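Local coordinates for protein thiosulfate sulfurtransferase (Pseudomonas aeruginosa, PDB 1YT8) that probably transfers sulfur from thiosulfate to cyanide, as a sulfurtransferase built from repeated rhodanese-like domains, at residues A[289-303]-A[352-366]. Residues are numbered along the deposited sequence; the frame is centred on the assembly and turned at random.
Sequences RTPEEYEAGHLPGSR and LDGLSEADFSERGAW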
loop_
_atom_site.group_PDB
_atom_site.type_symbol
_atom_site.label_atom_id
_atom_site.label_comp_id
_atom_site.label_asym_id
_atom_site.label_seq_id
_atom_site.Cartn_x
_atom_site.Cartn_y
_atom_site.Cartn_z
ATOM N N ARG A 289 -5.498 11.659 7.812
ATOM C CA ARG A 289 -5.627 12.946 7.130
ATOM C C ARG A 289 -4.704 12.984 5.909
ATOM O O ARG A 289 -4.017 12.004 5.615
ATOM C CB ARG A 289 -5.269 14.082 8.092
ATOM C CG ARG A 289 -6.085 14.088 9.376
ATOM C CD ARG A 289 -5.535 15.121 10.344
ATOM N NE ARG A 289 -4.148 14.819 10.687
ATOM C CZ ARG A 289 -3.273 15.712 11.129
ATOM N NH1 ARG A 289 -3.638 16.979 11.288
ATOM N NH2 ARG A 289 -2.027 15.341 11.393
ATOM N N THR A 290 -4.693 14.108 5.195
ATOM C CA THR A 290 -3.839 14.252 4.014
ATOM C C THR A 290 -2.369 14.271 4.427
ATOM O O THR A 290 -2.044 14.549 5.581
ATOM C CB THR A 290 -4.131 15.566 3.244
ATOM O OG1 THR A 290 -3.808 16.695 4.073
ATOM C CG2 THR A 290 -5.599 15.634 2.838
ATOM N N PRO A 291 -1.460 13.957 3.491
ATOM C CA PRO A 291 -0.028 13.959 3.809
ATOM C C PRO A 291 0.437 15.326 4.324
ATOM O O PRO A 291 1.243 15.411 5.252
ATOM C CB PRO A 291 0.617 13.594 2.473
ATOM C CG PRO A 291 -0.392 12.657 1.872
ATOM C CD PRO A 291 -1.696 13.391 2.149
ATOM N N GLU A 292 -0.085 16.388 3.714
ATOM C CA GLU A 292 0.272 17.757 4.084
ATOM C C GLU A 292 -0.067 18.066 5.540
ATOM O O GLU A 292 0.744 18.644 6.265
ATOM C CB GLU A 292 -0.447 18.762 3.177
ATOM C CG GLU A 292 -0.019 18.764 1.709
ATOM C CD GLU A 292 -0.425 17.508 0.943
ATOM O OE1 GLU A 292 -1.494 16.932 1.235
ATOM O OE2 GLU A 292 0.325 17.106 0.029
ATOM N N GLU A 293 -1.272 17.693 5.957
ATOM C CA GLU A 293 -1.709 17.923 7.328
ATOM C C GLU A 293 -0.818 17.154 8.294
ATOM O O GLU A 293 -0.396 17.683 9.321
ATOM C CB GLU A 293 -3.158 17.474 7.492
ATOM C CG GLU A 293 -4.155 18.369 6.790
ATOM C CD GLU A 293 -5.531 17.751 6.732
ATOM O OE1 GLU A 293 -5.727 16.823 5.919
ATOM O OE2 GLU A 293 -6.410 18.184 7.507
ATOM N N TYR A 294 -0.537 15.902 7.953
ATOM C CA TYR A 294 0.310 15.052 8.776
ATOM C C TYR A 294 1.666 15.720 9.019
ATOM O O TYR A 294 2.089 15.881 10.163
ATOM C CB TYR A 294 0.524 13.700 8.091
ATOM C CG TYR A 294 1.462 12.773 8.837
ATOM C CD1 TYR A 294 1.001 11.980 9.888
ATOM C CD2 TYR A 294 2.818 12.710 8.507
ATOM C CE1 TYR A 294 1.871 11.142 10.594
ATOM C CE2 TYR A 294 3.696 11.879 9.208
ATOM C CZ TYR A 294 3.214 11.099 10.249
ATOM O OH TYR A 294 4.075 10.279 10.944
ATOM N N GLU A 295 2.341 16.108 7.941
ATOM C CA GLU A 295 3.652 16.741 8.058
ATOM C C GLU A 295 3.604 18.077 8.791
ATOM O O GLU A 295 4.587 18.482 9.415
ATOM C CB GLU A 295 4.286 16.905 6.670
ATOM C CG GLU A 295 4.841 15.590 6.112
ATOM C CD GLU A 295 5.369 15.707 4.691
ATOM O OE1 GLU A 295 6.144 16.647 4.412
ATOM O OE2 GLU A 295 5.019 14.847 3.852
ATOM N N ALA A 296 2.460 18.752 8.729
ATOM C CA ALA A 296 2.300 20.034 9.411
ATOM C C ALA A 296 2.281 19.818 10.923
ATOM O O ALA A 296 2.644 20.707 11.694
ATOM C CB ALA A 296 1.007 20.709 8.964
ATOM N N GLY A 297 1.858 18.627 11.338
ATOM C CA GLY A 297 1.794 18.298 12.750
ATOM C C GLY A 297 1.015 17.016 12.978
ATOM O O GLY A 297 -0.113 16.884 12.507
ATOM N N HIS A 298 1.610 16.073 13.702
ATOM C CA HIS A 298 0.957 14.796 13.969
ATOM C C HIS A 298 1.346 14.222 15.325
ATOM O O HIS A 298 2.321 14.662 15.936
ATOM C CB HIS A 298 1.304 13.798 12.859
ATOM C CG HIS A 298 2.774 13.590 12.665
ATOM N ND1 HIS A 298 3.526 12.763 13.473
ATOM C CD2 HIS A 298 3.632 14.096 11.747
ATOM C CE1 HIS A 298 4.781 12.768 13.060
ATOM N NE2 HIS A 298 4.871 13.569 12.015
ATOM N N LEU A 299 0.579 13.240 15.789
ATOM C CA LEU A 299 0.846 12.613 17.078
ATOM C C LEU A 299 2.115 11.784 17.055
ATOM O O LEU A 299 2.379 11.061 16.095
ATOM C CB LEU A 299 -0.318 11.713 17.502
ATOM C CG LEU A 299 -1.443 12.335 18.330
ATOM C CD1 LEU A 299 -2.178 13.390 17.522
ATOM C CD2 LEU A 299 -2.396 11.239 18.765
ATOM N N PRO A 300 2.926 11.878 18.118
ATOM C CA PRO A 300 4.164 11.097 18.159
ATOM C C PRO A 300 3.830 9.614 18.057
ATOM O O PRO A 300 2.886 9.139 18.693
ATOM C CB PRO A 300 4.754 11.459 19.521
ATOM C CG PRO A 300 4.280 12.870 19.723
ATOM C CD PRO A 300 2.837 12.786 19.275
ATOM N N GLY A 301 4.590 8.890 17.243
ATOM C CA GLY A 301 4.355 7.465 17.097
ATOM C C GLY A 301 3.342 7.090 16.034
ATOM O O GLY A 301 3.174 5.907 15.734
ATOM N N SER A 302 2.663 8.079 15.460
ATOM C CA SER A 302 1.671 7.794 14.432
ATOM C C SER A 302 2.294 7.776 13.042
ATOM O O SER A 302 3.289 8.454 12.781
ATOM C CB SER A 302 0.525 8.816 14.487
ATOM O OG SER A 302 0.958 10.125 14.150
ATOM N N ARG A 303 1.707 6.973 12.160
ATOM C CA ARG A 303 2.172 6.838 10.785
ATOM C C ARG A 303 1.144 7.499 9.876
ATOM O O ARG A 303 -0.049 7.495 10.178
ATOM C CB ARG A 303 2.310 5.355 10.417
ATOM C CG ARG A 303 2.681 5.099 8.958
ATOM C CD ARG A 303 2.845 3.610 8.648
ATOM N NE ARG A 303 3.248 3.407 7.259
ATOM C CZ ARG A 303 3.630 2.246 6.734
ATOM N NH1 ARG A 303 3.670 1.145 7.475
ATOM N NH2 ARG A 303 3.984 2.191 5.458
ATOM N N LEU A 352 -9.489 7.675 18.053
ATOM C CA LEU A 352 -8.966 8.414 19.199
ATOM C C LEU A 352 -9.720 9.724 19.431
ATOM O O LEU A 352 -9.657 10.641 18.607
ATOM C CB LEU A 352 -7.473 8.687 18.986
ATOM C CG LEU A 352 -6.629 9.116 20.187
ATOM C CD1 LEU A 352 -6.852 8.159 21.349
ATOM C CD2 LEU A 352 -5.159 9.140 19.784
ATOM N N ASP A 353 -10.431 9.803 20.555
ATOM C CA ASP A 353 -11.209 10.995 20.904
ATOM C C ASP A 353 -10.496 11.911 21.897
ATOM O O ASP A 353 -9.537 11.510 22.561
ATOM C CB ASP A 353 -12.559 10.604 21.521
ATOM C CG ASP A 353 -13.420 9.780 20.592
ATOM O OD1 ASP A 353 -13.444 10.077 19.381
ATOM O OD2 ASP A 353 -14.095 8.845 21.080
ATOM N N GLY A 354 -10.982 13.145 21.995
ATOM C CA GLY A 354 -10.420 14.104 22.934
ATOM C C GLY A 354 -9.099 14.756 22.578
ATOM O O GLY A 354 -8.467 15.370 23.437
ATOM N N LEU A 355 -8.673 14.636 21.325
ATOM C CA LEU A 355 -7.412 15.237 20.906
ATOM C C LEU A 355 -7.552 16.745 20.717
ATOM O O LEU A 355 -8.594 17.234 20.283
ATOM C CB LEU A 355 -6.928 14.610 19.596
ATOM C CG LEU A 355 -6.615 13.112 19.599
ATOM C CD1 LEU A 355 -6.190 12.687 18.198
ATOM C CD2 LEU A 355 -5.513 12.810 20.605
ATOM N N SER A 356 -6.494 17.474 21.051
ATOM C CA SER A 356 -6.483 18.924 20.898
ATOM C C SER A 356 -5.322 19.278 19.979
ATOM O O SER A 356 -4.476 18.433 19.687
ATOM C CB SER A 356 -6.311 19.611 22.257
ATOM O OG SER A 356 -5.047 19.316 22.826
ATOM N N GLU A 357 -5.282 20.525 19.522
ATOM C CA GLU A 357 -4.227 20.973 18.622
ATOM C C GLU A 357 -2.826 20.718 19.173
ATOM O O GLU A 357 -1.884 20.483 18.413
ATOM C CB GLU A 357 -4.407 22.463 18.323
ATOM C CG GLU A 357 -5.820 22.829 17.880
ATOM C CD GLU A 357 -5.973 24.305 17.555
ATOM O OE1 GLU A 357 -5.508 25.144 18.356
ATOM O OE2 GLU A 357 -6.566 24.630 16.502
ATOM N N ALA A 358 -2.694 20.752 20.495
ATOM C CA ALA A 358 -1.404 20.538 21.143
ATOM C C ALA A 358 -0.867 19.116 20.991
ATOM O O ALA A 358 0.344 18.901 21.045
ATOM C CB ALA A 358 -1.504 20.895 22.622
ATOM N N ASP A 359 -1.760 18.150 20.799
ATOM C CA ASP A 359 -1.352 16.753 20.655
ATOM C C ASP A 359 -0.654 16.450 19.326
ATOM O O ASP A 359 0.063 15.458 19.207
ATOM C CB ASP A 359 -2.565 15.833 20.827
ATOM C CG ASP A 359 -3.188 15.945 22.206
ATOM O OD1 ASP A 359 -2.453 15.794 23.205
ATOM O OD2 ASP A 359 -4.410 16.182 22.294
ATOM N N PHE A 360 -0.873 17.302 18.330
ATOM C CA PHE A 360 -0.250 17.136 17.018
ATOM C C PHE A 360 1.067 17.904 17.061
ATOM O O PHE A 360 1.274 18.860 16.313
ATOM C CB PHE A 360 -1.173 17.703 15.937
ATOM C CG PHE A 360 -2.475 16.960 15.802
ATOM C CD1 PHE A 360 -2.631 15.970 14.838
ATOM C CD2 PHE A 360 -3.539 17.229 16.661
ATOM C CE1 PHE A 360 -3.825 15.257 14.731
ATOM C CE2 PHE A 360 -4.735 16.521 16.562
ATOM C CZ PHE A 360 -4.878 15.533 15.595
ATOM N N SER A 361 1.954 17.462 17.948
ATOM C CA SER A 361 3.244 18.104 18.168
ATOM C C SER A 361 4.400 17.719 17.246
ATOM O O SER A 361 5.255 18.554 16.946
ATOM C CB SER A 361 3.662 17.880 19.622
ATOM O OG SER A 361 3.615 16.500 19.957
ATOM N N GLU A 362 4.434 16.467 16.803
ATOM C CA GLU A 362 5.511 15.996 15.935
ATOM C C GLU A 362 5.329 16.503 14.504
ATOM O O GLU A 362 4.236 16.430 13.945
ATOM C CB GLU A 362 5.554 14.466 15.972
ATOM C CG GLU A 362 6.834 13.852 15.442
ATOM C CD GLU A 362 6.884 12.353 15.673
ATOM O OE1 GLU A 362 6.892 11.935 16.850
ATOM O OE2 GLU A 362 6.907 11.592 14.682
ATOM N N ARG A 363 6.405 17.004 13.906
ATOM C CA ARG A 363 6.324 17.553 12.558
ATOM C C ARG A 363 7.263 16.907 11.547
ATOM O O ARG A 363 8.290 16.335 11.908
ATOM C CB ARG A 363 6.580 19.061 12.618
ATOM C CG ARG A 363 5.833 19.718 13.768
ATOM C CD ARG A 363 5.902 21.233 13.753
ATOM N NE ARG A 363 5.317 21.790 14.972
ATOM C CZ ARG A 363 4.060 21.597 15.362
ATOM N NH1 ARG A 363 3.235 20.859 14.629
ATOM N NH2 ARG A 363 3.626 22.130 16.496
ATOM N N GLY A 364 6.896 17.008 10.274
ATOM C CA GLY A 364 7.713 16.433 9.221
ATOM C C GLY A 364 7.214 15.088 8.734
ATOM O O GLY A 364 6.184 14.586 9.188
ATOM N N ALA A 365 7.955 14.500 7.803
ATOM C CA ALA A 365 7.600 13.207 7.237
ATOM C C ALA A 365 7.769 12.089 8.261
ATOM O O ALA A 365 8.527 12.221 9.223
ATOM C CB ALA A 365 8.459 12.927 6.015
ATOM N N TRP A 366 7.051 10.990 8.048
ATOM C CA TRP A 366 7.125 9.838 8.941
ATOM C C TRP A 366 8.501 9.186 8.841
ATOM O O TRP A 366 9.033 9.009 7.747
ATOM C CB TRP A 366 6.048 8.815 8.563
ATOM C CG TRP A 366 6.088 7.540 9.365
ATOM C CD1 TRP A 366 5.911 7.411 10.713
ATOM C CD2 TRP A 366 6.294 6.214 8.858
ATOM N NE1 TRP A 366 5.990 6.086 11.079
ATOM C CE2 TRP A 366 6.225 5.331 9.960
ATOM C CE3 TRP A 366 6.531 5.687 7.581
ATOM C CZ2 TRP A 366 6.380 3.945 9.823
ATOM C CZ3 TRP A 366 6.687 4.308 7.444
ATOM C CH2 TRP A 366 6.611 3.454 8.561
HETATM O O HOH W 1 7.890 12.792 11.957
HETATM O O HOH W 2 4.888 4.742 13.525
HETATM O O HOH W 3 5.572 9.014 14.212
HETATM O O HOH W 4 7.559 9.495 16.972
#
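The extended side chain of Arg-303 runs obliquely across one face of the Trp-366 indole: CG of the arginine sits over the six-membered ring, 3.8 Å from its centroid, and the guanidinium continues over the ring's far rim with the two planes only 9° apart. CB and CD1 of Trp-366 both touch Tyr-294 OH, the trans first torsion turning the indole so that CD1 reaches it; this hydroxyl donates a hydrogen bond to Ser-302 O, 2.7 Å away. The imidazole of His-298 is sandwiched between the Tyr-294 ring on one face and the carbonyl oxygen of Glu-362 on the other. That same oxygen accepts from His-298 N at 2.7 Å, and Glu-362 N returns a bond to His-298 O, a single antiparallel bridge. The Glu-362 carboxylate comes to the imidazole edge at CE1, its plane turned 77° from the ring's, and a water joins its OE2 to His-298 NE2 and Ala-365 O. In this rhodanese-like domain, the contact fastens the loop following strand 348-352 to helix 291-296 and the turn leading into edge strand 303-304. Gly-364 N closes on Glu-295 O at 2.9 Å, nearly straight at 172°. On the side toward strand 324-328, Leu-299 CD1 stands over the face of Phe-360, 3.7 Å from its centroid, while CD2 meets Leu-352 CD2 tip to tip. Phe-360 CE1 in turn covers one face of the Arg-289 guanidinium, whose NH2 grips Gly-297 O at 2.7 Å and whose charge is also met by Asp-287 and Asp-330.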